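Protein osa (Shigella flexneri, PDB 4O7K) suppresses the oncogenicity of Agrobacterium tumefaciens, acting as a plasmid fertility inhibition factor with a ParB/Srx-superfamily fold. Local coordinates at residues 41-45 with 56-60; 65-71 with 153-159. The protein carries 1 engineered substitution. All blocks are in the same frame, centred on the assembly; numbering follows the deposited sequence.

Contact 1 of 2, residues 41-45 with 56-60; sequences NEVVW and FMTAS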
ATOM      1  N   ASN A  41       0.838   1.472 -22.864  1.00 56.78           N
ATOM      2  CA  ASN A  41      -0.598   1.369 -23.012  1.00 62.37           C
ATOM      3  C   ASN A  41      -1.115   0.734 -21.728  1.00 66.53           C
ATOM      4  O   ASN A  41      -1.571  -0.412 -21.722  1.00 59.71           O
ATOM      5  CB  ASN A  41      -0.957   0.547 -24.255  1.00 66.39           C
ATOM      6  CG  ASN A  41      -2.453   0.354 -24.431  1.00 76.35           C
ATOM      7  OD1 ASN A  41      -3.260   0.883 -23.663  1.00 81.91           O
ATOM      8  ND2 ASN A  41      -2.831  -0.418 -25.451  1.00 72.90           N
ATOM      9  N   GLU A  42      -1.015   1.480 -20.631  1.00 57.07           N
ATOM     10  CA  GLU A  42      -1.327   0.926 -19.318  1.00 47.53           C
ATOM     11  C   GLU A  42      -1.803   1.991 -18.337  1.00 43.21           C
ATOM     12  O   GLU A  42      -1.674   3.190 -18.585  1.00 37.09           O
ATOM     13  CB  GLU A  42      -0.103   0.208 -18.746  1.00 42.58           C
ATOM     14  CG  GLU A  42       1.116   1.108 -18.546  1.00 46.48           C
ATOM     15  CD  GLU A  42       2.377   0.331 -18.178  1.00 41.79           C
ATOM     16  OE1 GLU A  42       2.501  -0.835 -18.606  1.00 49.70           O
ATOM     17  OE2 GLU A  42       3.245   0.888 -17.466  1.00 41.46           O
ATOM     18  N   VAL A  43      -2.354   1.547 -17.213  1.00 34.18           N
ATOM     19  CA  VAL A  43      -2.740   2.481 -16.174  1.00 32.58           C
ATOM     20  C   VAL A  43      -1.512   2.813 -15.339  1.00 31.86           C
ATOM     21  O   VAL A  43      -0.856   1.919 -14.804  1.00 29.92           O
ATOM     22  CB  VAL A  43      -3.847   1.917 -15.293  1.00 29.19           C
ATOM     23  CG1 VAL A  43      -4.179   2.891 -14.166  1.00 32.14           C
ATOM     24  CG2 VAL A  43      -5.080   1.629 -16.141  1.00 33.30           C
ATOM     25  N   VAL A  44      -1.189   4.099 -15.264  1.00 30.06           N
ATOM     26  CA  VAL A  44      -0.049   4.559 -14.485  1.00 29.53           C
ATOM     27  C   VAL A  44      -0.462   5.698 -13.566  1.00 32.08           C
ATOM     28  O   VAL A  44      -1.196   6.600 -13.976  1.00 27.68           O
ATOM     29  CB  VAL A  44       1.108   5.023 -15.395  1.00 31.98           C
ATOM     30  CG1 VAL A  44       2.218   5.678 -14.569  1.00 27.04           C
ATOM     31  CG2 VAL A  44       1.655   3.843 -16.192  1.00 35.41           C
ATOM     32  N   TRP A  45      -0.018   5.641 -12.315  1.00 30.86           N
ATOM     33  CA  TRP A  45      -0.202   6.761 -11.399  1.00 24.61           C
ATOM     34  C   TRP A  45       1.105   7.463 -11.097  1.00 24.99           C
ATOM     35  O   TRP A  45       2.150   6.829 -10.970  1.00 26.33           O
ATOM     36  CB  TRP A  45      -0.797   6.316 -10.073  1.00 24.57           C
ATOM     37  CG  TRP A  45      -2.138   5.713 -10.111  1.00 25.80           C
ATOM     38  CD1 TRP A  45      -3.330   6.349  -9.926  1.00 24.20           C
ATOM     39  CD2 TRP A  45      -2.442   4.325 -10.275  1.00 23.68           C
ATOM     40  NE1 TRP A  45      -4.364   5.447  -9.994  1.00 25.20           N
ATOM     41  CE2 TRP A  45      -3.846   4.195 -10.203  1.00 25.82           C
ATOM     42  CE3 TRP A  45      -1.665   3.183 -10.493  1.00 24.40           C
ATOM     43  CZ2 TRP A  45      -4.488   2.961 -10.334  1.00 26.17           C
ATOM     44  CZ3 TRP A  45      -2.310   1.953 -10.616  1.00 25.25           C
ATOM     45  CH2 TRP A  45      -3.706   1.862 -10.545  1.00 23.63           C
ATOM     46  N   PHE A  56       6.271   6.570  -9.464  1.00 27.87           N
ATOM     47  CA  PHE A  56       5.273   6.126 -10.427  1.00 28.73           C
ATOM     48  C   PHE A  56       4.999   4.636 -10.261  1.00 29.69           C
ATOM     49  O   PHE A  56       5.923   3.845 -10.064  1.00 27.63           O
ATOM     50  CB  PHE A  56       5.725   6.423 -11.856  1.00 31.12           C
ATOM     51  CG  PHE A  56       5.788   7.888 -12.168  1.00 26.77           C
ATOM     52  CD1 PHE A  56       6.905   8.633 -11.822  1.00 29.21           C
ATOM     53  CD2 PHE A  56       4.724   8.527 -12.786  1.00 28.50           C
ATOM     54  CE1 PHE A  56       6.959   9.999 -12.094  1.00 32.49           C
ATOM     55  CE2 PHE A  56       4.777   9.899 -13.070  1.00 36.45           C
ATOM     56  CZ  PHE A  56       5.894  10.630 -12.722  1.00 30.82           C
ATOM     57  N   MET A  57       3.724   4.258 -10.334  1.00 26.38           N
ATOM     58  CA  MET A  57       3.336   2.864 -10.247  1.00 25.99           C
ATOM     59  C   MET A  57       2.350   2.530 -11.350  1.00 29.70           C
ATOM     60  O   MET A  57       1.747   3.430 -11.939  1.00 24.78           O
ATOM     61  CB  MET A  57       2.742   2.545  -8.868  1.00 24.06           C
ATOM     62  CG  MET A  57       3.697   2.839  -7.717  1.00 21.88           C
ATOM     63  SD  MET A  57       3.095   2.185  -6.147  1.00 25.73           S
ATOM     64  CE  MET A  57       3.681   0.501  -6.299  1.00 24.66           C
ATOM     65  N   THR A  58       2.189   1.236 -11.622  1.00 26.02           N
ATOM     66  CA  THR A  58       1.342   0.793 -12.718  1.00 25.04           C
ATOM     67  C   THR A  58       0.560  -0.469 -12.367  1.00 28.47           C
ATOM     68  O   THR A  58       0.997  -1.272 -11.549  1.00 28.42           O
ATOM     69  CB  THR A  58       2.167   0.517 -13.992  1.00 26.06           C
ATOM     70  OG1 THR A  58       1.288   0.090 -15.038  1.00 26.27           O
ATOM     71  CG2 THR A  58       3.209  -0.574 -13.735  1.00 27.42           C
ATOM     72  N   ALA A  59      -0.597  -0.639 -12.997  1.00 28.89           N
ATOM     73  CA  ALA A  59      -1.389  -1.854 -12.821  1.00 27.34           C
ATOM     74  C   ALA A  59      -1.196  -2.817 -13.994  1.00 28.73           C
ATOM     75  O   ALA A  59      -2.059  -3.652 -14.268  1.00 29.74           O
ATOM     76  CB  ALA A  59      -2.867  -1.504 -12.666  1.00 29.19           C
ATOM     77  N   SER A  60      -0.063  -2.700 -14.683  1.00 31.79           N
ATOM     78  CA  SER A  60       0.164  -3.465 -15.903  1.00 34.35           C
ATOM     79  C   SER A  60       0.178  -4.966 -15.643  1.00 35.92           C
ATOM     80  O   SER A  60      -0.150  -5.755 -16.527  1.00 38.90           O
ATOM     81  CB  SER A  60       1.476  -3.036 -16.567  1.00 34.01           C
ATOM     82  OG  SER A  60       2.590  -3.415 -15.787  1.00 37.03           O
TER
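V44 and W45 run antiparallel to M57 and T58 in a beta hairpin, V44 facing T58 as a non-hydrogen-bonded pair and W45 facing M57 as a hydrogen-bonded one. The W45–M57 pair is joined by W45 N to M57 O at 2.9 Å and by M57 N to W45 O at 3.1 Å. Beyond the regular pairing, V43 O takes two donors: A59 N at 3.1 Å, and the hydroxyl T58 OG1 at 2.8 Å, which reach it from opposite faces of the carbonyl plane. With its hydroxyl anti to the backbone N (chi1 -180°), beside the carbonyl carbon, T58 brings OG1 within bonding distance of V43 O. E42 comes across T58 at about a right angle, its carboxylate spanning two residues: OE2 lies 3.2 Å from T58 OG1, while OE1 meets S60 CB. V44 CG1 comes up to the edge of the F56 ring, at CD2. The indole of W45 presents its edge to M57 O and the T58 carbonyl carbon, CZ3 sits 4.1 Å from A59 CB, and V43 CG1 covers one of its faces toward the rim. W45 NE1 is hydrogen-bonded to Y70 OH. Backbone bonds extend the hairpin into the mixed sheet, from V44 to V36 and from F56 and T58 to strand 118-128, while helix 179-189 packs L182 against V43 and W45 and R183 bonds A59 O.

Contact 2 of 2, residues 65-71 with 153-159; sequences SDFIVYV and VFPVLSR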
ATOM      1  N   SER A  65      -9.724  -9.161 -13.844  1.00 33.04           N
ATOM      2  CA  SER A  65     -10.625  -9.538 -12.771  1.00 25.19           C
ATOM      3  C   SER A  65     -10.209  -8.962 -11.416  1.00 30.84           C
ATOM      4  O   SER A  65     -10.976  -9.020 -10.450  1.00 28.20           O
ATOM      5  CB  SER A  65     -10.707 -11.066 -12.683  1.00 25.99           C
ATOM      6  OG  SER A  65      -9.433 -11.617 -12.383  1.00 27.54           O
ATOM      7  N   ASP A  66      -8.997  -8.418 -11.334  1.00 30.27           N
ATOM      8  CA  ASP A  66      -8.517  -7.825 -10.088  1.00 24.46           C
ATOM      9  C   ASP A  66      -9.249  -6.517  -9.808  1.00 26.99           C
ATOM     10  O   ASP A  66      -9.888  -5.951 -10.691  1.00 28.15           O
ATOM     11  CB  ASP A  66      -7.019  -7.545 -10.144  1.00 29.85           C
ATOM     12  CG  ASP A  66      -6.183  -8.798 -10.126  1.00 29.54           C
ATOM     13  OD1 ASP A  66      -6.633  -9.816  -9.554  1.00 32.50           O
ATOM     14  OD2 ASP A  66      -5.062  -8.748 -10.678  1.00 30.79           O
ATOM     15  N   PHE A  67      -9.142  -6.042  -8.576  1.00 22.57           N
ATOM     16  CA  PHE A  67      -9.736  -4.772  -8.183  1.00 24.66           C
ATOM     17  C   PHE A  67      -8.674  -3.863  -7.599  1.00 29.08           C
ATOM     18  O   PHE A  67      -7.751  -4.326  -6.932  1.00 25.92           O
ATOM     19  CB  PHE A  67     -10.853  -4.989  -7.160  1.00 23.73           C
ATOM     20  CG  PHE A  67     -12.153  -5.405  -7.766  1.00 28.03           C
ATOM     21  CD1 PHE A  67     -12.320  -6.682  -8.275  1.00 32.42           C
ATOM     22  CD2 PHE A  67     -13.209  -4.515  -7.836  1.00 28.12           C
ATOM     23  CE1 PHE A  67     -13.516  -7.054  -8.845  1.00 32.22           C
ATOM     24  CE2 PHE A  67     -14.410  -4.883  -8.399  1.00 27.90           C
ATOM     25  CZ  PHE A  67     -14.563  -6.148  -8.911  1.00 29.98           C
ATOM     26  N   ILE A  68      -8.793  -2.567  -7.857  1.00 27.90           N
ATOM     27  CA  ILE A  68      -7.889  -1.609  -7.245  1.00 24.13           C
ATOM     28  C   ILE A  68      -8.537  -0.989  -6.015  1.00 22.60           C
ATOM     29  O   ILE A  68      -9.708  -0.604  -6.033  1.00 27.00           O
ATOM     30  CB  ILE A  68      -7.476  -0.519  -8.244  1.00 26.38           C
ATOM     31  CG1 ILE A  68      -6.490  -1.112  -9.264  1.00 25.09           C
ATOM     32  CG2 ILE A  68      -6.842   0.656  -7.510  1.00 24.47           C
ATOM     33  CD1 ILE A  68      -6.484  -0.391 -10.588  1.00 31.75           C
ATOM     34  N   VAL A  69      -7.764  -0.913  -4.940  1.00 22.86           N
ATOM     35  CA  VAL A  69      -8.168  -0.181  -3.758  1.00 22.26           C
ATOM     36  C   VAL A  69      -7.125   0.905  -3.485  1.00 25.51           C
ATOM     37  O   VAL A  69      -5.921   0.632  -3.425  1.00 21.38           O
ATOM     38  CB  VAL A  69      -8.304  -1.095  -2.525  1.00 23.85           C
ATOM     39  CG1 VAL A  69      -8.833  -0.311  -1.333  1.00 26.60           C
ATOM     40  CG2 VAL A  69      -9.214  -2.291  -2.850  1.00 25.68           C
ATOM     41  N   TYR A  70      -7.590   2.137  -3.352  1.00 22.96           N
ATOM     42  CA  TYR A  70      -6.717   3.227  -2.930  1.00 21.95           C
ATOM     43  C   TYR A  70      -6.715   3.245  -1.421  1.00 24.88           C
ATOM     44  O   TYR A  70      -7.763   3.438  -0.801  1.00 21.92           O
ATOM     45  CB  TYR A  70      -7.192   4.568  -3.480  1.00 21.05           C
ATOM     46  CG  TYR A  70      -7.185   4.617  -4.985  1.00 23.11           C
ATOM     47  CD1 TYR A  70      -5.989   4.612  -5.694  1.00 23.49           C
ATOM     48  CD2 TYR A  70      -8.373   4.640  -5.698  1.00 27.55           C
ATOM     49  CE1 TYR A  70      -5.979   4.639  -7.075  1.00 26.93           C
ATOM     50  CE2 TYR A  70      -8.376   4.656  -7.071  1.00 27.98           C
ATOM     51  CZ  TYR A  70      -7.178   4.667  -7.752  1.00 32.27           C
ATOM     52  OH  TYR A  70      -7.193   4.698  -9.118  1.00 31.32           O
ATOM     53  N   VAL A  71      -5.555   3.030  -0.814  1.00 23.83           N
ATOM     54  CA  VAL A  71      -5.549   2.909   0.633  1.00 24.43           C
ATOM     55  C   VAL A  71      -4.896   4.092   1.320  1.00 25.20           C
ATOM     56  O   VAL A  71      -3.967   4.724   0.809  1.00 24.02           O
ATOM     57  CB  VAL A  71      -4.850   1.596   1.121  1.00 24.41           C
ATOM     58  CG1 VAL A  71      -5.532   0.371   0.516  1.00 23.29           C
ATOM     59  CG2 VAL A  71      -3.375   1.601   0.789  1.00 22.68           C
ATOM     60  N   VAL A 153      -1.384   8.124   0.158  1.00 25.74           N
ATOM     61  CA  VAL A 153      -2.353   7.201  -0.424  1.00 22.26           C
ATOM     62  C   VAL A 153      -1.686   6.503  -1.603  1.00 27.16           C
ATOM     63  O   VAL A 153      -0.944   7.125  -2.374  1.00 23.02           O
ATOM     64  CB  VAL A 153      -3.651   7.936  -0.886  1.00 28.95           C
ATOM     65  CG1 VAL A 153      -4.635   6.969  -1.542  1.00 25.21           C
ATOM     66  CG2 VAL A 153      -4.319   8.645   0.284  1.00 26.30           C
ATOM     67  N   PHE A 154      -1.914   5.198  -1.730  1.00 25.16           N
ATOM     68  CA  PHE A 154      -1.414   4.483  -2.883  1.00 23.48           C
ATOM     69  C   PHE A 154      -2.381   3.357  -3.226  1.00 24.49           C
ATOM     70  O   PHE A 154      -3.147   2.909  -2.370  1.00 25.51           O
ATOM     71  CB  PHE A 154       0.022   3.967  -2.638  1.00 25.57           C
ATOM     72  CG  PHE A 154       0.210   3.211  -1.341  1.00 25.83           C
ATOM     73  CD1 PHE A 154      -0.075   1.859  -1.265  1.00 26.08           C
ATOM     74  CD2 PHE A 154       0.729   3.846  -0.223  1.00 24.25           C
ATOM     75  CE1 PHE A 154       0.115   1.155  -0.086  1.00 26.76           C
ATOM     76  CE2 PHE A 154       0.931   3.152   0.962  1.00 28.01           C
ATOM     77  CZ  PHE A 154       0.622   1.805   1.033  1.00 27.06           C
ATOM     78  N   PRO A 155      -2.380   2.924  -4.490  1.00 23.41           N
ATOM     79  CA  PRO A 155      -3.254   1.817  -4.884  1.00 23.76           C
ATOM     80  C   PRO A 155      -2.633   0.457  -4.572  1.00 23.03           C
ATOM     81  O   PRO A 155      -1.406   0.330  -4.556  1.00 22.45           O
ATOM     82  CB  PRO A 155      -3.413   2.001  -6.394  1.00 22.25           C
ATOM     83  CG  PRO A 155      -2.246   2.829  -6.824  1.00 25.65           C
ATOM     84  CD  PRO A 155      -1.639   3.493  -5.628  1.00 25.31           C
ATOM     85  N   VAL A 156      -3.487  -0.525  -4.322  1.00 24.60           N
ATOM     86  CA  VAL A 156      -3.067  -1.913  -4.172  1.00 21.56           C
ATOM     87  C   VAL A 156      -4.059  -2.761  -4.954  1.00 23.09           C
ATOM     88  O   VAL A 156      -5.139  -2.286  -5.321  1.00 25.44           O
ATOM     89  CB  VAL A 156      -3.015  -2.372  -2.700  1.00 23.01           C
ATOM     90  CG1 VAL A 156      -1.943  -1.617  -1.922  1.00 23.23           C
ATOM     91  CG2 VAL A 156      -4.384  -2.209  -2.036  1.00 26.40           C
ATOM     92  N   LEU A 157      -3.684  -4.006  -5.209  1.00 21.66           N
ATOM     93  CA  LEU A 157      -4.495  -4.933  -5.994  1.00 23.01           C
ATOM     94  C   LEU A 157      -5.110  -6.021  -5.120  1.00 26.56           C
ATOM     95  O   LEU A 157      -4.455  -6.549  -4.232  1.00 26.74           O
ATOM     96  CB  LEU A 157      -3.647  -5.585  -7.089  1.00 25.14           C
ATOM     97  CG  LEU A 157      -3.249  -4.689  -8.263  1.00 23.47           C
ATOM     98  CD1 LEU A 157      -2.216  -5.409  -9.107  1.00 23.64           C
ATOM     99  CD2 LEU A 157      -4.492  -4.379  -9.087  1.00 23.60           C
ATOM    100  N   SER A 158      -6.372  -6.338  -5.396  1.00 23.07           N
ATOM    101  CA  SER A 158      -7.119  -7.342  -4.659  1.00 24.16           C
ATOM    102  C   SER A 158      -7.764  -8.309  -5.640  1.00 29.71           C
ATOM    103  O   SER A 158      -8.168  -7.923  -6.737  1.00 26.56           O
ATOM    104  CB  SER A 158      -8.170  -6.673  -3.775  1.00 25.25           C
ATOM    105  OG  SER A 158      -9.072  -7.612  -3.237  1.00 28.81           O
ATOM    106  N   ARG A 159      -7.881  -9.562  -5.213  1.00 24.33           N
ATOM    107  CA  ARG A 159      -8.220 -10.688  -6.077  1.00 27.42           C
ATOM    108  C   ARG A 159      -9.667 -10.668  -6.575  1.00 25.02           C
ATOM    109  O   ARG A 159      -9.974 -11.229  -7.628  1.00 29.29           O
ATOM    110  CB  ARG A 159      -7.951 -11.992  -5.296  1.00 33.51           C
ATOM    111  CG  ARG A 159      -7.366 -13.159  -6.078  1.00 58.12           C
ATOM    112  CD  ARG A 159      -7.049 -14.331  -5.126  1.00 46.60           C
ATOM    113  NE  ARG A 159      -6.060 -13.949  -4.110  1.00 57.88           N
ATOM    114  CZ  ARG A 159      -6.092 -14.311  -2.823  1.00 53.54           C
ATOM    115  NH1 ARG A 159      -7.068 -15.084  -2.351  1.00 49.89           N
ATOM    116  NH2 ARG A 159      -5.136 -13.890  -2.000  1.00 32.95           N
TER
HETATM  117  O   HOH W   1      -8.678 -11.601  -9.838  1.00 33.28           O
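F67, V69 and V71 pair with S158, V156 and F154 through six backbone hydrogen bonds, two for each pair, the shortest being F67 N to S158 O and V156 N to V69 O, both 2.8 Å. Apolar contacts follow on both faces of this antiparallel ladder. On one, I68 lies side by side with P155, CG2 to CB 3.8 Å, and its CG1 meets L157 CD2; P155 CB touches the Y70 ring at CD1, 3.7 Å away. On the other, V71 holds CG2 between its backbone N and carbonyl carbon (chi1 -58° for CG1), which sets this methyl over the face of the F154 ring in a CH-pi contact, 4.0 Å from CG2 to the ring centroid. V71 CG1 meets V156 CG2 as the two side chains cross at about a right angle. Side-chain and water bonds across the contact lie at one end of the ladder: one water accepts from S65 OG and donates to D66 OD1 and to R159 O, 2.6 Å away, while D66 OD2 accepts a hydrogen bond from A63 N. The chemistry divides along the ladder: an aliphatic middle, aromatic contacts of Y70 and F154 toward V71, and a hydrated S65/R159 end.

Both segments of contact 1 precede those of contact 2 along the chain, and strand 55-58 is followed directly by strand 67-72. The hairpin of contact 1 belongs to the five-stranded mixed sheet, whereas contact 2 belongs to the three-stranded antiparallel sheet, in which 67-72 is the central strand. Their centres are about 12 Å apart, and the two meet through W45: CH2 packs 3.6 Å from I68 CD1, and CE3 lies against P155 CG. Strand 118-128 and helix 179-189 touch both contacts, L120 and L182 being shared neighbours. The two sheets are thus joined by L157 backbone bonds to A121 and V123 of strand 118-128 and by apolar packing of W45 against I68 and P155.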